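Local atomic coordinates of putative uncharacterized protein PH0242 (Pyrococcus horikoshii, PDB entry 3VU1), a protein that belongs to the archaeal AglB oligosaccharyltransferase family and is represented here by its C-terminal globular domain with a bound calcium ion. Residues A[64-68]-A[86-90]; A[75-81]-A[285-289]; A[391-397]-A[416-422]. One frame throughout, in Å; residues are numbered along the deposited sequence.

Following the chain from its N terminus, contact 1 comes first. It joins helix 60-69 to strand 86-90 and closes the loop between them. That loop carries residues 75-81, the first half of contact 2. Their partner, 285-289, starts at the end of strand 275-285, some 200 residues later. Contacts 1 and 2 therefore cross along the chain. They also touch in space, where F67 meets F79 and F286. Contact 2 ties the helix-strand loop to the peripheral 1 region. Contact 3 follows in series and pairs the two strands of the hairpin 385-401/412-431 in the peripheral 2 region. It meets contact 2 where R392 reaches the carbonyl of S81 and M417 packs nearby.

Contact 1 (A[64-68]-A[86-90]); sequences LALFL and YFIIY
Helix 60-69 lies against a mixed four-stranded sheet, and L64, F67 and L68 of the helix gather round F87 of strand 86-90. F87 has its CG anti to the backbone N (chi1 -164°), which sends the ring from the strand toward the helix. The F67 ring meets it obliquely. F67 CE2 stands over one face of F87, displaced toward the rim. The F67 and F87 ring centroids are 5.1 Å apart, with their planes turned by 58°. L64 comes in obliquely on the CE1 flank, with L64 CD2 3.6 Å from F87 CE1. On the other flank L68 CD2 lies 4.1 Å from F87 CE2. L68 CD2 also touches the strand further on, 3.6 Å from I89 CD1.

The sheet has helices on both sides, an alpha/beta layering in which F87 and I89 face helix 60-69 while I88 turns to helix 13-23. The axes of 64-68 and 86-90 pass 12.2 Å apart, at 66°, so the two backbones are bridged by apolar side chains. F67 also stacks with F236 and meets F79 edge-to-face. L68 packs in addition on I100 of helix 97-103.

Contact 2 (A[75-81]-A[285-289]); sequences SEVDFES and AFGRD. With CA (calcium ion), chain C.
R288 and D78 meet side-on. R288 NE points to D78 OD1 at 2.9 Å, close to the guanidinium plane and nearly straight (171°). R288 NH2 reaches D78 OD2 at 3.0 Å, on its syn lone pair. The two planes are 39° apart, so this two-pronged salt bridge is twisted. E80 lays its CB and CG over one face of the guanidinium, and its carboxylate turns away to K479 and Y481. A water ties D78 OD1 to E80 N and F286 O.

At the other end E76 crosses the F286 ring. Its CG sits over the ring face, 4.1 Å from the centroid, as a CH-pi contact. F286 CE2 comes to 3.4 Å from V77 O, which lies oblique to the ring. With its chain extended beyond CG, E76 carries its carboxylate past the ring to the calcium ion. There E76 OE1 also accepts from G287 N at 3.1 Å, on the anti side.

Between these two ends the backbones nearly touch. G287, at a positive phi of 87°, brings its CA within 3.6 Å of V77 O. E76 and D78 each centre an inverse gamma turn. The calcium ion is held by both oxygens of E76 and by A285 O at 2.3 Å. H319 O and E322 OE1 complete a site of carboxylate and main-chain oxygens that joins two regions distant in sequence.

Contact 3 (A[391-397]-A[416-422]); sequences LRATFIY and HMDTFFI
The Y397 ring has H416 CB over one face, 3.6 Å from its centroid, and the D418 carboxylate at its edge. The carboxylate is turned by 75° to the ring. Y397 OH donates to D418 OD1; the modelled length is very short, and its exact value is doubtful at this resolution. D418 OD1 also has a hydrogen bond with Y452 OH. The imidazole of H416 runs almost parallel to the Y397 ring, but the two are slid apart and barely overlap. The F420 ring has A393 CB over one face, 3.9 Å from its centroid. F420 holds CG between its backbone N and carbonyl carbon (chi1 59°), which swings the ring over A393 of the neighbouring strand. F420 then meets F395 rim to rim, with F395 CE2 3.7 Å from F420 CE1. I422 CD1 packs 3.8 Å from A393 CB.

On the opposite face R392 passes across the F421 ring at a slant, with R392 CG 3.7 Å from F421 CD2. T394 CG2 lies 3.8 Å from M417 CG, and I396 CG1 touches the same carbon.

The backbones form a regular antiparallel pairing. A393 with F420, F395 with D418 and Y397 with H416 are hydrogen-bonded pairs, each with two bonds. R392 with F421, T394 with T419 and I396 with M417 are the non-hydrogen-bonded pairs between and beyond them.

These strands form a beta hairpin, and strand 385-401 pairs along its other edge with strand 464-487. Helix 448-460 covers F395 and Y397. From the other face I396 and M417 reach I63 of helix 60-69, while the R392 guanidinium binds S81 O and forms a salt bridge with E472 of strand 464-487.

Contact 1 (A[64-68]-A[86-90])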
loop_
_atom_site.group_PDB
_atom_site.type_symbol
_atom_site.label_atom_id
_atom_site.label_comp_id
_atom_site.label_asym_id
_atom_site.label_seq_id
_atom_site.Cartn_x
_atom_site.Cartn_y
_atom_site.Cartn_z
ATOM N N LEU A 64 0.379 -9.048 2.029
ATOM C CA LEU A 64 -0.054 -8.003 2.950
ATOM C C LEU A 64 1.006 -7.759 4.044
ATOM O O LEU A 64 1.296 -6.605 4.381
ATOM C CB LEU A 64 -1.431 -8.298 3.566
ATOM C CG LEU A 64 -2.639 -8.189 2.622
ATOM C CD1 LEU A 64 -3.946 -8.445 3.368
ATOM C CD2 LEU A 64 -2.715 -6.848 1.917
ATOM N N ALA A 65 1.588 -8.825 4.587
ATOM C CA ALA A 65 2.489 -8.649 5.710
ATOM C C ALA A 65 3.777 -8.059 5.181
ATOM O O ALA A 65 4.437 -7.294 5.892
ATOM C CB ALA A 65 2.744 -9.948 6.456
ATOM N N LEU A 66 4.120 -8.396 3.932
ATOM C CA LEU A 66 5.364 -7.946 3.347
ATOM C C LEU A 66 5.264 -6.425 3.263
ATOM O O LEU A 66 6.146 -5.698 3.717
ATOM C CB LEU A 66 5.594 -8.559 1.959
ATOM C CG LEU A 66 6.917 -8.180 1.242
ATOM C CD1 LEU A 66 8.172 -8.344 2.111
ATOM C CD2 LEU A 66 7.101 -8.964 -0.043
ATOM N N PHE A 67 4.154 -5.949 2.711
ATOM C CA PHE A 67 3.862 -4.520 2.732
ATOM C C PHE A 67 3.952 -3.892 4.123
ATOM O O PHE A 67 4.670 -2.925 4.295
ATOM C CB PHE A 67 2.485 -4.261 2.135
ATOM C CG PHE A 67 2.080 -2.837 2.175
ATOM C CD1 PHE A 67 2.839 -1.865 1.518
ATOM C CD2 PHE A 67 0.931 -2.451 2.877
ATOM C CE1 PHE A 67 2.465 -0.534 1.567
ATOM C CE2 PHE A 67 0.549 -1.108 2.921
ATOM C CZ PHE A 67 1.324 -0.148 2.270
ATOM N N LEU A 68 3.245 -4.446 5.109
ATOM C CA LEU A 68 3.049 -3.758 6.393
ATOM C C LEU A 68 4.280 -3.722 7.276
ATOM O O LEU A 68 4.526 -2.723 7.931
ATOM C CB LEU A 68 1.866 -4.343 7.168
ATOM C CG LEU A 68 0.479 -4.098 6.546
ATOM C CD1 LEU A 68 -0.617 -5.007 7.092
ATOM C CD2 LEU A 68 0.060 -2.654 6.683
ATOM N N TYR A 86 -8.482 0.474 -2.262
ATOM C CA TYR A 86 -8.385 1.043 -0.933
ATOM C C TYR A 86 -7.691 0.074 0.001
ATOM O O TYR A 86 -7.850 -1.139 -0.101
ATOM C CB TYR A 86 -9.765 1.417 -0.391
ATOM C CG TYR A 86 -10.446 2.435 -1.264
ATOM C CD1 TYR A 86 -11.326 2.036 -2.257
ATOM C CD2 TYR A 86 -10.155 3.799 -1.145
ATOM C CE1 TYR A 86 -11.917 2.956 -3.105
ATOM C CE2 TYR A 86 -10.756 4.739 -1.971
ATOM C CZ TYR A 86 -11.632 4.310 -2.946
ATOM O OH TYR A 86 -12.226 5.203 -3.775
ATOM N N PHE A 87 -6.888 0.624 0.898
ATOM C CA PHE A 87 -6.206 -0.170 1.857
ATOM C C PHE A 87 -6.568 0.400 3.216
ATOM O O PHE A 87 -6.333 1.585 3.496
ATOM C CB PHE A 87 -4.693 -0.126 1.629
ATOM C CG PHE A 87 -3.959 -1.211 2.351
ATOM C CD1 PHE A 87 -3.337 -2.225 1.646
ATOM C CD2 PHE A 87 -3.943 -1.260 3.742
ATOM C CE1 PHE A 87 -2.678 -3.245 2.311
ATOM C CE2 PHE A 87 -3.293 -2.286 4.412
ATOM C CZ PHE A 87 -2.653 -3.281 3.689
ATOM N N ILE A 88 -7.121 -0.461 4.063
ATOM C CA ILE A 88 -7.582 -0.053 5.376
ATOM C C ILE A 88 -6.556 -0.364 6.451
ATOM O O ILE A 88 -6.129 -1.515 6.630
ATOM C CB ILE A 88 -8.907 -0.718 5.724
ATOM C CG1 ILE A 88 -9.946 -0.313 4.692
ATOM C CG2 ILE A 88 -9.320 -0.291 7.104
ATOM C CD1 ILE A 88 -11.231 -1.135 4.749
ATOM N N ILE A 89 -6.158 0.676 7.165
ATOM C CA ILE A 89 -5.162 0.540 8.203
ATOM C C ILE A 89 -5.866 0.676 9.533
ATOM O O ILE A 89 -6.695 1.574 9.737
ATOM C CB ILE A 89 -4.053 1.570 8.030
ATOM C CG1 ILE A 89 -3.258 1.228 6.767
ATOM C CG2 ILE A 89 -3.177 1.644 9.267
ATOM C CD1 ILE A 89 -2.363 -0.001 6.851
ATOM N N TYR A 90 -5.547 -0.243 10.426
ATOM C CA TYR A 90 -6.240 -0.362 11.684
ATOM C C TYR A 90 -5.224 -0.239 12.806
ATOM O O TYR A 90 -4.404 -1.135 13.009
ATOM C CB TYR A 90 -6.942 -1.722 11.708
ATOM C CG TYR A 90 -7.846 -1.969 12.896
ATOM C CD1 TYR A 90 -8.539 -0.916 13.501
ATOM C CD2 TYR A 90 -8.031 -3.262 13.400
ATOM C CE1 TYR A 90 -9.364 -1.137 14.577
ATOM C CE2 TYR A 90 -8.867 -3.494 14.476
ATOM C CZ TYR A 90 -9.534 -2.428 15.058
ATOM O OH TYR A 90 -10.357 -2.618 16.148
#

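Contact 2 (A[75-81]-A[285-289])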
loop_
_atom_site.group_PDB
_atom_site.type_symbol
_atom_site.label_atom_id
_atom_site.label_comp_id
_atom_site.label_asym_id
_atom_site.label_seq_id
_atom_site.Cartn_x
_atom_site.Cartn_y
_atom_site.Cartn_z
ATOM N N SER A 75 9.481 -3.672 0.364
ATOM C CA SER A 75 8.091 -3.553 0.804
ATOM C C SER A 75 7.161 -3.169 -0.341
ATOM O O SER A 75 5.936 -3.069 -0.158
ATOM C CB SER A 75 7.978 -2.571 1.951
ATOM O OG SER A 75 7.935 -1.250 1.447
ATOM N N GLU A 76 7.746 -2.979 -1.520
ATOM C CA GLU A 76 6.989 -2.518 -2.682
ATOM C C GLU A 76 6.300 -3.663 -3.407
ATOM O O GLU A 76 6.721 -4.174 -4.422
ATOM C CB GLU A 76 7.835 -1.678 -3.632
ATOM C CG GLU A 76 8.036 -0.240 -3.163
ATOM C CD GLU A 76 8.559 0.678 -4.267
ATOM O OE1 GLU A 76 8.133 0.531 -5.449
ATOM O OE2 GLU A 76 9.391 1.568 -3.951
ATOM N N VAL A 77 5.173 -4.015 -2.869
ATOM C CA VAL A 77 4.378 -5.074 -3.382
ATOM C C VAL A 77 3.486 -4.592 -4.544
ATOM O O VAL A 77 3.054 -3.437 -4.580
ATOM C CB VAL A 77 3.611 -5.606 -2.171
ATOM C CG1 VAL A 77 2.168 -5.934 -2.507
ATOM C CG2 VAL A 77 4.416 -6.739 -1.562
ATOM N N ASP A 78 3.210 -5.471 -5.504
ATOM C CA ASP A 78 2.459 -5.044 -6.675
ATOM C C ASP A 78 0.937 -5.157 -6.470
ATOM O O ASP A 78 0.239 -5.988 -7.095
ATOM C CB ASP A 78 2.972 -5.717 -7.953
ATOM C CG ASP A 78 2.169 -5.316 -9.199
ATOM O OD1 ASP A 78 1.661 -4.185 -9.287
ATOM O OD2 ASP A 78 2.033 -6.144 -10.111
ATOM N N PHE A 79 0.417 -4.272 -5.620
ATOM C CA PHE A 79 -1.041 -4.226 -5.379
ATOM C C PHE A 79 -1.891 -3.974 -6.627
ATOM O O PHE A 79 -3.087 -4.332 -6.644
ATOM C CB PHE A 79 -1.408 -3.196 -4.313
ATOM C CG PHE A 79 -0.975 -3.566 -2.929
ATOM C CD1 PHE A 79 -0.285 -2.643 -2.134
ATOM C CD2 PHE A 79 -1.268 -4.826 -2.405
ATOM C CE1 PHE A 79 0.097 -2.973 -0.838
ATOM C CE2 PHE A 79 -0.891 -5.151 -1.117
ATOM C CZ PHE A 79 -0.205 -4.235 -0.335
ATOM N N GLU A 80 -1.299 -3.347 -7.647
ATOM C CA GLU A 80 -2.043 -3.073 -8.869
ATOM C C GLU A 80 -2.566 -4.371 -9.507
ATOM O O GLU A 80 -3.706 -4.421 -9.956
ATOM C CB GLU A 80 -1.234 -2.237 -9.872
ATOM C CG GLU A 80 -1.914 -2.059 -11.234
ATOM C CD GLU A 80 -3.282 -1.369 -11.162
ATOM O OE1 GLU A 80 -3.898 -1.097 -12.236
ATOM O OE2 GLU A 80 -3.745 -1.088 -10.029
ATOM N N SER A 81 -1.743 -5.419 -9.515
ATOM C CA SER A 81 -2.160 -6.676 -10.104
ATOM C C SER A 81 -3.410 -7.227 -9.418
ATOM O O SER A 81 -4.153 -7.972 -10.024
ATOM C CB SER A 81 -1.038 -7.705 -10.068
ATOM O OG SER A 81 -0.860 -8.132 -8.749
ATOM N N ALA A 285 6.526 5.421 -8.195
ATOM C CA ALA A 285 5.857 4.241 -8.767
ATOM C C ALA A 285 5.955 3.069 -7.796
ATOM O O ALA A 285 7.067 2.619 -7.439
ATOM C CB ALA A 285 6.437 3.871 -10.126
ATOM N N PHE A 286 4.795 2.585 -7.363
ATOM C CA PHE A 286 4.750 1.614 -6.279
ATOM C C PHE A 286 4.480 0.147 -6.690
ATOM O O PHE A 286 3.340 -0.258 -6.957
ATOM C CB PHE A 286 3.738 2.046 -5.198
ATOM C CG PHE A 286 3.885 1.269 -3.924
ATOM C CD1 PHE A 286 4.761 1.704 -2.931
ATOM C CD2 PHE A 286 3.201 0.057 -3.750
ATOM C CE1 PHE A 286 4.914 0.975 -1.769
ATOM C CE2 PHE A 286 3.365 -0.680 -2.600
ATOM C CZ PHE A 286 4.220 -0.218 -1.607
ATOM N N GLY A 287 5.522 -0.667 -6.699
ATOM C CA GLY A 287 5.337 -2.079 -6.987
ATOM C C GLY A 287 5.356 -2.499 -8.444
ATOM O O GLY A 287 5.662 -3.654 -8.731
ATOM N N ARG A 288 4.996 -1.610 -9.365
ATOM C CA ARG A 288 5.149 -1.915 -10.792
ATOM C C ARG A 288 5.750 -0.772 -11.617
ATOM O O ARG A 288 5.578 0.410 -11.297
ATOM C CB ARG A 288 3.844 -2.439 -11.418
ATOM C CG ARG A 288 2.741 -1.420 -11.552
ATOM C CD ARG A 288 1.584 -1.909 -12.419
ATOM N NE ARG A 288 1.196 -3.266 -12.039
ATOM C CZ ARG A 288 0.522 -4.125 -12.807
ATOM N NH1 ARG A 288 0.116 -3.779 -14.027
ATOM N NH2 ARG A 288 0.257 -5.340 -12.347
ATOM N N ASP A 289 6.451 -1.133 -12.689
ATOM C CA ASP A 289 7.045 -0.139 -13.583
ATOM C C ASP A 289 6.029 0.712 -14.336
ATOM O O ASP A 289 4.891 0.271 -14.590
ATOM C CB ASP A 289 7.967 -0.831 -14.590
ATOM C CG ASP A 289 9.146 -1.515 -13.926
ATOM O OD1 ASP A 289 9.655 -1.058 -12.872
ATOM O OD2 ASP A 289 9.565 -2.535 -14.475
HETATM CA CA CA C . 8.812 2.967 -5.958
HETATM O O HOH W 1 6.990 -5.580 -6.909
HETATM O O HOH W 2 1.222 -1.959 -7.810
#

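Contact 3 (A[391-397]-A[416-422])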
loop_
_atom_site.group_PDB
_atom_site.type_symbol
_atom_site.label_atom_id
_atom_site.label_comp_id
_atom_site.label_asym_id
_atom_site.label_seq_id
_atom_site.Cartn_x
_atom_site.Cartn_y
_atom_site.Cartn_z
ATOM N N LEU A 391 -4.936 -15.093 -19.511
ATOM C CA LEU A 391 -4.839 -15.942 -18.350
ATOM C C LEU A 391 -3.531 -15.564 -17.699
ATOM O O LEU A 391 -2.482 -15.540 -18.368
ATOM C CB LEU A 391 -4.860 -17.433 -18.706
ATOM C CG LEU A 391 -6.149 -18.081 -19.252
ATOM C CD1 LEU A 391 -5.947 -19.594 -19.257
ATOM C CD2 LEU A 391 -7.415 -17.714 -18.476
ATOM N N ARG A 392 -3.606 -15.263 -16.400
ATOM C CA ARG A 392 -2.469 -14.763 -15.650
ATOM C C ARG A 392 -2.135 -15.692 -14.518
ATOM O O ARG A 392 -3.022 -16.133 -13.797
ATOM C CB ARG A 392 -2.736 -13.350 -15.087
ATOM C CG ARG A 392 -1.446 -12.628 -14.694
ATOM C CD ARG A 392 -1.703 -11.388 -13.867
ATOM N NE ARG A 392 -2.524 -11.701 -12.699
ATOM C CZ ARG A 392 -3.277 -10.824 -12.043
ATOM N NH1 ARG A 392 -3.340 -9.550 -12.421
ATOM N NH2 ARG A 392 -3.988 -11.239 -11.023
ATOM N N ALA A 393 -0.850 -15.973 -14.349
ATOM C CA ALA A 393 -0.412 -16.757 -13.200
ATOM C C ALA A 393 0.140 -15.855 -12.100
ATOM O O ALA A 393 0.776 -14.820 -12.399
ATOM C CB ALA A 393 0.638 -17.791 -13.614
ATOM N N THR A 394 -0.103 -16.257 -10.841
ATOM C CA THR A 394 0.497 -15.594 -9.693
ATOM C C THR A 394 1.034 -16.672 -8.777
ATOM O O THR A 394 0.274 -17.525 -8.321
ATOM C CB THR A 394 -0.502 -14.701 -8.910
ATOM O OG1 THR A 394 -1.109 -13.747 -9.782
ATOM C CG2 THR A 394 0.200 -13.920 -7.815
ATOM N N PHE A 395 2.343 -16.630 -8.528
ATOM C CA PHE A 395 2.993 -17.478 -7.533
ATOM C C PHE A 395 3.357 -16.653 -6.303
ATOM O O PHE A 395 4.155 -15.704 -6.379
ATOM C CB PHE A 395 4.298 -18.059 -8.090
ATOM C CG PHE A 395 4.114 -19.173 -9.071
ATOM C CD1 PHE A 395 4.479 -20.471 -8.727
ATOM C CD2 PHE A 395 3.610 -18.932 -10.342
ATOM C CE1 PHE A 395 4.330 -21.512 -9.630
ATOM C CE2 PHE A 395 3.449 -19.972 -11.248
ATOM C CZ PHE A 395 3.805 -21.260 -10.890
ATOM N N ILE A 396 2.775 -16.999 -5.167
ATOM C CA ILE A 396 3.213 -16.410 -3.917
ATOM C C ILE A 396 3.997 -17.498 -3.218
ATOM O O ILE A 396 3.477 -18.619 -3.001
ATOM C CB ILE A 396 2.040 -15.944 -3.037
ATOM C CG1 ILE A 396 1.462 -14.644 -3.597
ATOM C CG2 ILE A 396 2.522 -15.720 -1.614
ATOM C CD1 ILE A 396 0.097 -14.252 -3.037
ATOM N N TYR A 397 5.241 -17.180 -2.875
ATOM C CA TYR A 397 6.092 -18.147 -2.196
ATOM C C TYR A 397 7.055 -17.527 -1.185
ATOM O O TYR A 397 7.219 -16.303 -1.140
ATOM C CB TYR A 397 6.869 -18.951 -3.232
ATOM C CG TYR A 397 7.711 -18.112 -4.179
ATOM C CD1 TYR A 397 9.083 -17.947 -3.954
ATOM C CD2 TYR A 397 7.149 -17.506 -5.299
ATOM C CE1 TYR A 397 9.874 -17.211 -4.814
ATOM C CE2 TYR A 397 7.934 -16.770 -6.172
ATOM C CZ TYR A 397 9.298 -16.622 -5.920
ATOM O OH TYR A 397 10.100 -15.905 -6.775
ATOM N N HIS A 416 7.643 -13.602 -1.623
ATOM C CA HIS A 416 7.761 -13.159 -3.001
ATOM C C HIS A 416 6.433 -13.308 -3.713
ATOM O O HIS A 416 5.653 -14.219 -3.417
ATOM C CB HIS A 416 8.767 -14.016 -3.744
ATOM C CG HIS A 416 10.198 -13.869 -3.276
ATOM N ND1 HIS A 416 11.142 -13.197 -4.001
ATOM C CD2 HIS A 416 10.860 -14.384 -2.154
ATOM C CE1 HIS A 416 12.339 -13.264 -3.371
ATOM N NE2 HIS A 416 12.172 -13.997 -2.240
ATOM N N MET A 417 6.163 -12.431 -4.677
ATOM C CA MET A 417 5.013 -12.585 -5.533
ATOM C C MET A 417 5.400 -12.340 -6.995
ATOM O O MET A 417 5.703 -11.192 -7.383
ATOM C CB MET A 417 3.890 -11.651 -5.111
ATOM C CG MET A 417 2.713 -11.717 -6.057
ATOM S SD MET A 417 1.283 -10.797 -5.476
ATOM C CE MET A 417 1.715 -9.169 -6.073
ATOM N N ASP A 418 5.389 -13.408 -7.802
ATOM C CA ASP A 418 5.634 -13.300 -9.248
ATOM C C ASP A 418 4.350 -13.525 -10.048
ATOM O O ASP A 418 3.584 -14.467 -9.784
ATOM C CB ASP A 418 6.729 -14.259 -9.703
ATOM C CG ASP A 418 7.954 -14.257 -8.762
ATOM O OD1 ASP A 418 8.631 -15.324 -8.677
ATOM O OD2 ASP A 418 8.245 -13.212 -8.108
ATOM N N THR A 419 4.104 -12.634 -11.002
ATOM C CA THR A 419 2.981 -12.759 -11.896
ATOM C C THR A 419 3.532 -12.842 -13.317
ATOM O O THR A 419 4.602 -12.300 -13.601
ATOM C CB THR A 419 2.059 -11.530 -11.842
ATOM O OG1 THR A 419 2.772 -10.393 -12.346
ATOM C CG2 THR A 419 1.591 -11.251 -10.434
ATOM N N PHE A 420 2.817 -13.540 -14.197
ATOM C CA PHE A 420 3.140 -13.573 -15.606
ATOM C C PHE A 420 1.914 -13.962 -16.378
ATOM O O PHE A 420 1.043 -14.661 -15.863
ATOM C CB PHE A 420 4.359 -14.465 -15.937
ATOM C CG PHE A 420 4.229 -15.920 -15.531
ATOM C CD1 PHE A 420 4.720 -16.368 -14.298
ATOM C CD2 PHE A 420 3.663 -16.866 -16.401
ATOM C CE1 PHE A 420 4.631 -17.726 -13.943
ATOM C CE2 PHE A 420 3.561 -18.219 -16.038
ATOM C CZ PHE A 420 4.053 -18.657 -14.812
ATOM N N PHE A 421 1.829 -13.468 -17.605
ATOM C CA PHE A 421 0.724 -13.789 -18.492
ATOM C C PHE A 421 0.976 -15.106 -19.207
ATOM O O PHE A 421 1.964 -15.251 -19.917
ATOM C CB PHE A 421 0.492 -12.648 -19.469
ATOM C CG PHE A 421 -0.040 -11.416 -18.809
ATOM C CD1 PHE A 421 0.735 -10.272 -18.717
ATOM C CD2 PHE A 421 -1.317 -11.412 -18.233
ATOM C CE1 PHE A 421 0.236 -9.137 -18.084
ATOM C CE2 PHE A 421 -1.819 -10.280 -17.597
ATOM C CZ PHE A 421 -1.041 -9.140 -17.527
ATOM N N ILE A 422 0.086 -16.073 -18.988
ATOM C CA ILE A 422 0.220 -17.418 -19.555
ATOM C C ILE A 422 -0.150 -17.380 -21.039
ATOM O O ILE A 422 0.630 -17.804 -21.877
ATOM C CB ILE A 422 -0.673 -18.445 -18.816
ATOM C CG1 ILE A 422 -0.355 -18.477 -17.322
ATOM C CG2 ILE A 422 -0.521 -19.843 -19.408
ATOM C CD1 ILE A 422 -1.577 -18.792 -16.486
#